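Local coordinates for peroxisomal acyl-CoA oxidase 1A (Solanum lycopersicum, PDB 2FON), which probably oxidises acyl-CoA thioesters to 2-enoyl-CoA esters with its bound FAD, as a step of peroxisomal beta-oxidation, at residues B[58-63]-B[106-111]; B[85-90]-B[112-117]; B[172-177]-B[211-216]. All coordinates share one frame; numbering follows the deposited sequence.

Contact 1. Residues B[58-63]-B[106-111]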
# COMPACT_ATOMS: atom_id res chain seq x y z
N SER B 58 -5.86 -22.05 -19.01
CA SER B 58 -6.02 -20.64 -19.28
C SER B 58 -7.16 -20.32 -20.20
O SER B 58 -8.10 -19.65 -19.81
CB SER B 58 -4.77 -20.14 -19.98
OG SER B 58 -3.98 -19.53 -19.04
N LYS B 59 -7.02 -20.75 -21.46
CA LYS B 59 -7.89 -20.28 -22.51
C LYS B 59 -9.24 -20.93 -22.38
O LYS B 59 -10.28 -20.39 -22.80
CB LYS B 59 -7.26 -20.53 -23.86
CG LYS B 59 -6.62 -19.26 -24.34
CD LYS B 59 -5.43 -19.53 -25.26
CE LYS B 59 -4.47 -18.34 -25.15
NZ LYS B 59 -3.54 -18.36 -26.32
N LEU B 60 -9.21 -22.07 -21.73
CA LEU B 60 -10.40 -22.79 -21.52
C LEU B 60 -11.22 -22.19 -20.36
O LEU B 60 -12.43 -22.28 -20.35
CB LEU B 60 -10.00 -24.21 -21.24
CG LEU B 60 -11.15 -25.13 -20.99
CD1 LEU B 60 -10.83 -26.44 -21.72
CD2 LEU B 60 -11.41 -25.26 -19.42
N VAL B 61 -10.55 -21.60 -19.39
CA VAL B 61 -11.26 -20.86 -18.37
C VAL B 61 -11.83 -19.57 -18.98
O VAL B 61 -13.04 -19.27 -18.84
CB VAL B 61 -10.42 -20.59 -17.11
CG1 VAL B 61 -11.21 -19.81 -16.14
CG2 VAL B 61 -10.14 -21.90 -16.44
N ALA B 62 -10.96 -18.89 -19.73
CA ALA B 62 -11.19 -17.59 -20.34
C ALA B 62 -12.33 -17.55 -21.33
O ALA B 62 -13.00 -16.55 -21.48
CB ALA B 62 -9.92 -17.12 -21.00
N SER B 63 -12.56 -18.62 -22.06
CA SER B 63 -13.53 -18.46 -23.11
C SER B 63 -14.80 -19.19 -22.76
O SER B 63 -15.45 -19.76 -23.65
CB SER B 63 -12.95 -18.95 -24.43
OG SER B 63 -12.86 -20.35 -24.35
N THR B 106 -5.78 -27.80 -10.24
CA THR B 106 -5.19 -26.63 -9.54
C THR B 106 -5.16 -25.39 -10.47
O THR B 106 -5.66 -24.29 -10.11
CB THR B 106 -3.77 -26.93 -9.00
OG1 THR B 106 -3.74 -28.26 -8.45
CG2 THR B 106 -3.42 -25.97 -7.95
N MET B 107 -4.56 -25.58 -11.64
CA MET B 107 -4.54 -24.65 -12.70
C MET B 107 -5.96 -24.13 -12.93
O MET B 107 -6.18 -22.92 -12.92
CB MET B 107 -4.02 -25.35 -13.97
CG MET B 107 -2.97 -24.59 -14.82
SD MET B 107 -1.61 -23.90 -13.80
CE MET B 107 -0.21 -23.84 -14.92
N LEU B 108 -6.94 -25.01 -13.14
CA LEU B 108 -8.26 -24.55 -13.49
C LEU B 108 -8.77 -23.58 -12.44
O LEU B 108 -9.27 -22.47 -12.76
CB LEU B 108 -9.25 -25.68 -13.68
CG LEU B 108 -10.55 -25.13 -14.25
CD1 LEU B 108 -11.17 -25.98 -15.35
CD2 LEU B 108 -11.54 -24.87 -13.16
N ARG B 109 -8.64 -23.95 -11.18
CA ARG B 109 -9.08 -23.00 -10.17
C ARG B 109 -8.26 -21.72 -10.19
O ARG B 109 -8.82 -20.63 -10.00
CB ARG B 109 -9.19 -23.62 -8.79
CG ARG B 109 -10.48 -24.43 -8.61
CD ARG B 109 -10.52 -25.18 -7.30
NE ARG B 109 -10.14 -26.59 -7.47
CZ ARG B 109 -9.00 -27.11 -7.02
NH1 ARG B 109 -8.13 -26.31 -6.39
NH2 ARG B 109 -8.73 -28.41 -7.21
N ARG B 110 -6.97 -21.80 -10.51
CA ARG B 110 -6.17 -20.57 -10.52
C ARG B 110 -6.84 -19.57 -11.45
O ARG B 110 -7.09 -18.44 -11.10
CB ARG B 110 -4.72 -20.83 -10.94
CG ARG B 110 -3.82 -19.62 -10.85
CD ARG B 110 -2.38 -19.84 -11.47
NE ARG B 110 -1.52 -20.86 -10.84
CZ ARG B 110 -1.41 -21.08 -9.52
NH1 ARG B 110 -2.07 -20.32 -8.61
NH2 ARG B 110 -0.61 -22.07 -9.10
N TYR B 111 -7.17 -20.00 -12.64
CA TYR B 111 -7.64 -19.11 -13.66
C TYR B 111 -9.09 -18.60 -13.52
O TYR B 111 -9.45 -17.55 -14.05
CB TYR B 111 -7.32 -19.75 -15.01
CG TYR B 111 -5.83 -19.68 -15.19
CD1 TYR B 111 -5.02 -20.81 -15.08
CD2 TYR B 111 -5.22 -18.47 -15.40
CE1 TYR B 111 -3.62 -20.71 -15.21
CE2 TYR B 111 -3.86 -18.37 -15.52
CZ TYR B 111 -3.06 -19.48 -15.44
OH TYR B 111 -1.71 -19.28 -15.58

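Contact 2. Residues B[85-90]-B[112-117]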
# COMPACT_ATOMS: atom_id res chain seq x y z
N LEU B 85 -20.47 -19.52 -5.08
CA LEU B 85 -20.82 -20.93 -4.92
C LEU B 85 -21.05 -21.52 -6.28
O LEU B 85 -20.47 -22.56 -6.60
CB LEU B 85 -21.99 -21.11 -3.99
CG LEU B 85 -21.64 -20.62 -2.56
CD1 LEU B 85 -22.70 -21.00 -1.52
CD2 LEU B 85 -20.24 -21.02 -2.07
N ARG B 86 -21.80 -20.78 -7.10
CA ARG B 86 -22.12 -21.18 -8.45
C ARG B 86 -20.93 -21.54 -9.30
O ARG B 86 -20.90 -22.61 -9.92
CB ARG B 86 -22.83 -20.05 -9.14
CG ARG B 86 -23.62 -20.52 -10.34
CD ARG B 86 -23.90 -19.40 -11.24
NE ARG B 86 -22.74 -19.34 -12.11
CZ ARG B 86 -21.91 -18.33 -12.20
NH1 ARG B 86 -22.10 -17.24 -11.48
NH2 ARG B 86 -20.89 -18.41 -13.03
N LYS B 87 -19.96 -20.62 -9.34
CA LYS B 87 -18.71 -20.84 -10.02
C LYS B 87 -17.96 -21.99 -9.38
O LYS B 87 -17.41 -22.82 -10.05
CB LYS B 87 -17.90 -19.60 -9.89
CG LYS B 87 -17.67 -18.79 -11.14
CD LYS B 87 -16.88 -17.54 -10.68
CE LYS B 87 -16.95 -16.38 -11.64
NZ LYS B 87 -16.85 -15.04 -10.97
N ALA B 88 -17.95 -22.08 -8.05
CA ALA B 88 -17.28 -23.20 -7.41
C ALA B 88 -17.82 -24.62 -7.88
O ALA B 88 -17.03 -25.53 -8.25
CB ALA B 88 -17.30 -23.03 -5.90
N ALA B 89 -19.14 -24.76 -7.88
CA ALA B 89 -19.81 -25.91 -8.43
C ALA B 89 -19.48 -26.09 -9.90
O ALA B 89 -19.18 -27.24 -10.36
CB ALA B 89 -21.32 -25.78 -8.25
N TYR B 90 -19.57 -25.01 -10.67
CA TYR B 90 -19.44 -25.18 -12.13
C TYR B 90 -18.04 -25.69 -12.44
O TYR B 90 -17.87 -26.63 -13.22
CB TYR B 90 -19.83 -23.91 -12.91
CG TYR B 90 -19.65 -24.03 -14.39
CD1 TYR B 90 -20.48 -24.84 -15.14
CD2 TYR B 90 -18.65 -23.34 -15.05
CE1 TYR B 90 -20.32 -24.99 -16.49
CE2 TYR B 90 -18.48 -23.45 -16.40
CZ TYR B 90 -19.33 -24.29 -17.13
OH TYR B 90 -19.20 -24.44 -18.51
N VAL B 112 -9.92 -19.35 -12.81
CA VAL B 112 -11.20 -18.86 -12.33
C VAL B 112 -10.97 -17.57 -11.48
O VAL B 112 -11.81 -16.68 -11.47
CB VAL B 112 -11.94 -19.96 -11.53
CG1 VAL B 112 -13.16 -19.39 -10.79
CG2 VAL B 112 -12.40 -21.01 -12.42
N ASP B 113 -9.86 -17.53 -10.76
CA ASP B 113 -9.32 -16.32 -10.14
C ASP B 113 -10.23 -15.67 -9.12
O ASP B 113 -10.44 -14.49 -9.17
CB ASP B 113 -8.95 -15.31 -11.22
CG ASP B 113 -8.16 -14.10 -10.69
OD1 ASP B 113 -7.28 -14.24 -9.81
OD2 ASP B 113 -8.41 -12.99 -11.20
N GLU B 114 -10.75 -16.43 -8.17
CA GLU B 114 -11.64 -15.89 -7.17
C GLU B 114 -11.40 -16.59 -5.84
O GLU B 114 -11.57 -17.81 -5.76
CB GLU B 114 -13.05 -16.20 -7.65
CG GLU B 114 -14.17 -16.05 -6.64
CD GLU B 114 -15.51 -15.79 -7.34
OE1 GLU B 114 -15.57 -16.01 -8.59
OE2 GLU B 114 -16.50 -15.39 -6.62
N PRO B 115 -11.03 -15.86 -4.78
CA PRO B 115 -10.86 -16.62 -3.54
C PRO B 115 -12.17 -17.33 -3.17
O PRO B 115 -13.26 -16.76 -3.32
CB PRO B 115 -10.53 -15.53 -2.50
CG PRO B 115 -10.01 -14.36 -3.31
CD PRO B 115 -10.82 -14.42 -4.59
N ALA B 116 -12.09 -18.58 -2.72
CA ALA B 116 -13.27 -19.34 -2.29
C ALA B 116 -12.79 -20.52 -1.49
O ALA B 116 -11.62 -20.90 -1.59
CB ALA B 116 -14.04 -19.83 -3.52
N PHE B 117 -13.70 -21.14 -0.75
CA PHE B 117 -13.42 -22.32 0.08
C PHE B 117 -12.60 -23.41 -0.61
O PHE B 117 -11.70 -23.99 0.01
CB PHE B 117 -14.74 -22.93 0.60
CG PHE B 117 -15.60 -23.54 -0.46
CD1 PHE B 117 -15.62 -24.94 -0.66
CD2 PHE B 117 -16.36 -22.73 -1.30
CE1 PHE B 117 -16.40 -25.54 -1.65
CE2 PHE B 117 -17.15 -23.34 -2.33
CZ PHE B 117 -17.16 -24.74 -2.49

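Contact 3. Residues B[172-177]-B[211-216]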
# COMPACT_ATOMS: atom_id res chain seq x y z
N ALA B 172 -8.68 -29.93 23.70
CA ALA B 172 -9.18 -31.24 23.31
C ALA B 172 -8.86 -32.22 24.41
O ALA B 172 -7.68 -32.59 24.58
CB ALA B 172 -8.54 -31.67 22.07
N THR B 173 -9.88 -32.66 25.15
CA THR B 173 -9.66 -33.33 26.41
C THR B 173 -10.13 -34.75 26.32
O THR B 173 -11.31 -35.02 26.10
CB THR B 173 -10.39 -32.63 27.59
OG1 THR B 173 -10.00 -31.25 27.63
CG2 THR B 173 -9.99 -33.26 28.90
N PHE B 174 -9.22 -35.69 26.50
CA PHE B 174 -9.60 -37.02 26.23
C PHE B 174 -10.53 -37.49 27.32
O PHE B 174 -10.34 -37.16 28.51
CB PHE B 174 -8.40 -37.92 26.11
CG PHE B 174 -8.77 -39.31 25.84
CD1 PHE B 174 -9.35 -39.65 24.63
CD2 PHE B 174 -8.66 -40.27 26.82
CE1 PHE B 174 -9.77 -40.92 24.37
CE2 PHE B 174 -9.06 -41.57 26.58
CZ PHE B 174 -9.62 -41.90 25.33
N ASP B 175 -11.53 -38.27 26.92
CA ASP B 175 -12.47 -38.88 27.86
C ASP B 175 -12.39 -40.44 27.91
O ASP B 175 -13.15 -41.16 27.22
CB ASP B 175 -13.87 -38.38 27.50
CG ASP B 175 -14.94 -38.78 28.50
OD1 ASP B 175 -15.78 -37.91 28.74
OD2 ASP B 175 -15.00 -39.94 28.99
N PRO B 176 -11.52 -40.99 28.78
CA PRO B 176 -11.38 -42.45 28.94
C PRO B 176 -12.71 -43.20 29.13
O PRO B 176 -12.86 -44.27 28.53
CB PRO B 176 -10.48 -42.61 30.17
CG PRO B 176 -10.50 -41.26 30.85
CD PRO B 176 -10.62 -40.27 29.70
N GLN B 177 -13.64 -42.65 29.93
CA GLN B 177 -14.98 -43.26 30.12
C GLN B 177 -15.75 -43.47 28.80
O GLN B 177 -16.60 -44.34 28.71
CB GLN B 177 -15.89 -42.40 31.03
CG GLN B 177 -15.44 -42.08 32.47
CD GLN B 177 -16.05 -40.73 32.97
OE1 GLN B 177 -16.29 -39.80 32.18
NE2 GLN B 177 -16.30 -40.64 34.29
N LEU B 211 -3.93 -30.78 23.26
CA LEU B 211 -4.32 -32.09 23.76
C LEU B 211 -4.12 -32.21 25.29
O LEU B 211 -2.99 -32.07 25.80
CB LEU B 211 -3.61 -33.22 22.98
CG LEU B 211 -3.78 -34.65 23.47
CD1 LEU B 211 -5.22 -35.11 23.49
CD2 LEU B 211 -2.97 -35.57 22.60
N ILE B 212 -5.22 -32.46 26.01
CA ILE B 212 -5.22 -32.72 27.44
C ILE B 212 -5.67 -34.18 27.67
O ILE B 212 -6.82 -34.57 27.39
CB ILE B 212 -6.20 -31.77 28.20
CG1 ILE B 212 -5.96 -30.28 27.86
CG2 ILE B 212 -6.22 -32.07 29.71
CD1 ILE B 212 -4.53 -29.85 27.99
N THR B 213 -4.75 -35.00 28.15
CA THR B 213 -5.05 -36.39 28.42
C THR B 213 -4.10 -36.81 29.53
O THR B 213 -2.99 -36.29 29.61
CB THR B 213 -4.97 -37.31 27.15
OG1 THR B 213 -5.31 -38.65 27.51
CG2 THR B 213 -3.61 -37.36 26.55
N ASP B 214 -4.57 -37.72 30.39
CA ASP B 214 -3.84 -38.11 31.60
C ASP B 214 -3.52 -36.90 32.51
O ASP B 214 -2.45 -36.84 33.11
CB ASP B 214 -2.54 -38.83 31.20
CG ASP B 214 -2.04 -39.82 32.24
OD1 ASP B 214 -2.37 -39.71 33.45
OD2 ASP B 214 -1.28 -40.72 31.82
N GLY B 215 -4.43 -35.94 32.61
CA GLY B 215 -4.14 -34.73 33.39
C GLY B 215 -2.75 -34.15 33.13
O GLY B 215 -2.00 -33.89 34.07
N LYS B 216 -2.41 -33.99 31.84
CA LYS B 216 -1.19 -33.31 31.39
C LYS B 216 -1.40 -32.72 29.99
O LYS B 216 -2.24 -33.19 29.22
CB LYS B 216 0.02 -34.26 31.42

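Contact 1. Residues B[58-63]-B[106-111]
Val61 meets Tyr111 near the C-terminal ends of both helices, using both of its methyls. With CG1 anti to the backbone N (chi1 179°), the two branches are spread along the partner helix: CG1 rests 3.5 Å from Tyr111 O, against the backbone, while CG2 packs 3.8 Å from Tyr111 CB. CG2 is shared, because it also faces Leu108, one helical turn before Tyr111, at 3.9 Å from Leu108 CG. The Val61 and Tyr111 side chains run at about a right angle to each other. Tyr111 has CG anti to its carbonyl carbon (chi1 -71°), which carries the ring off to the side of Val61 and places it beside Ser58. There Ser58 OG lies over one face of the ring, offset toward the rim, 3.7 Å from Tyr111 CE2. Met107 CG sits at the ring edge, in its plane, and Tyr632 adds an edge-to-face ring contact. On the other flank of Val61, Leu60 reaches over with one methyl, its CD2 standing 4.1 Å from Leu108 CD1; Leu98 and Leu100 border these two leucines. No hydrogen bond passes between the segments, so what joins them is apolar packing plus the hydroxyl over the ring. Beyond the contact, helix 48-62 runs out at Ser63, where Ser63 N and Ser63 OG both bond to Lys59 O from opposite faces of its plane. The segment axes approach to 9.0 Å and cross at -46°, a buried helix-helix packing within the all-helical N-terminal region of an acyl-CoA oxidase.

Contact 2. Residues B[85-90]-B[112-117]
Phe117 holds CG between its backbone N and carbonyl carbon (chi1 68°), and this swings the ring toward helix 77-97, where it meets Ala88 and Leu85. Lys87, extended beyond CG, and Glu114, with CG anti to the backbone N (chi1 165°), stretch toward each other from opposite segments. At the ring, CE2 of Phe117 takes both neighbours: Ala88 CB comes within 3.6 Å, and Leu85 CD2 lies 3.9 Å from the same CE2, the leucine running at about a right angle to the phenylalanine. A salt bridge joins Lys87 NZ to Glu114 OE1 at 2.9 Å, though the position of OE1 is doubtful because it crowds the lysine chain. The surer hold on the carboxylate is at Glu114 OE2, hydrogen-bonded to Thr84 OG1 of the same helix as Lys87. Val112 CG1 backs the aliphatic part of Lys87, 4.2 Å from its CD. From the second subunit, Ile670 packs on both Leu85 and Phe117. The arrangement fastens the connection between helices 102-112 and 118-132 onto helix 77-97 at a subunit interface. With the Phe117 side chain about 6 Å from Gly196, a FAD-binding residue, and about 10 Å from a bound FAD, this packing borders the flavin site without touching the cofactor.

Contact 3. Residues B[172-177]-B[211-216]
Thr173 and Ile212 sit side by side on neighbouring parallel strands, their side chains on the same face of the sheet. Ile212 uses both backbone groups to grip the residues before and after Thr173. Its N donates to Ala172 O at 2.8 Å, almost straight (175° at the hydrogen), and Ile212 O accepts from Phe174 N, also at 2.8 Å. Between these bonds Thr173 CA makes a CA-H...O contact with Ile212 O at 3.3 Å.

From Thr173 CB, 4.1 Å from Ile212 O, the side chain forks. The OG1 branch, anti to the carbonyl carbon (chi1 -55°), passes alongside the isoleucine, 3.9 Å from Ile212 CB and a little farther from its CG1. The CG2 branch leans over the backbone to lie 3.7 Å from Ile212 O, and meets the methyl CG2 of Ile212 at 4.0 Å. A glycine in place of Thr173 would probably leave Ile212 CB and its methyl CG2 without the neighbour that packs beside them, and the isoleucine side chain freer to turn.

One residue along, Phe174 CB touches Thr213 OG1 at 3.5 Å. The ring itself continues away from strand 204-213 and meets Phe181 edge-to-face. Ala172 and Leu211 are paired on the sheet face opposite Thr173 and Ile212. There Ala172 packs on Ile183 and Phe223, while Leu211 reaches Phe181 and Val280.

In the mixed sheet of the middle domain, strand 171-175 lies between strand 180-184, antiparallel to it and bonded through Thr173 and Val182, and the parallel strand 204-213. The latter in turn pairs with antiparallel strand 216-226, and strand 278-281 lies against Leu211 and Thr213.

Contacts 1 and 2 both lie in the helical N-terminal part of the chain, with centres 12 Å apart. Their segments alternate along the chain, 58-63, 85-90, 106-111, 112-117, and the last two are continuous, so helix 102-112 packs on helix 48-62 while its end and the following loop turn to helix 77-97. They meet directly: Val61 CG1 is 3.6 Å from Val112 N. Contact 3 comes later in sequence, in the middle-domain sheet, its nearest atoms about 29 Å from those of contact 1 and about 24 Å from those of contact 2. Helical packing and strand pairing thus build two separate parts of this FAD-binding enzyme.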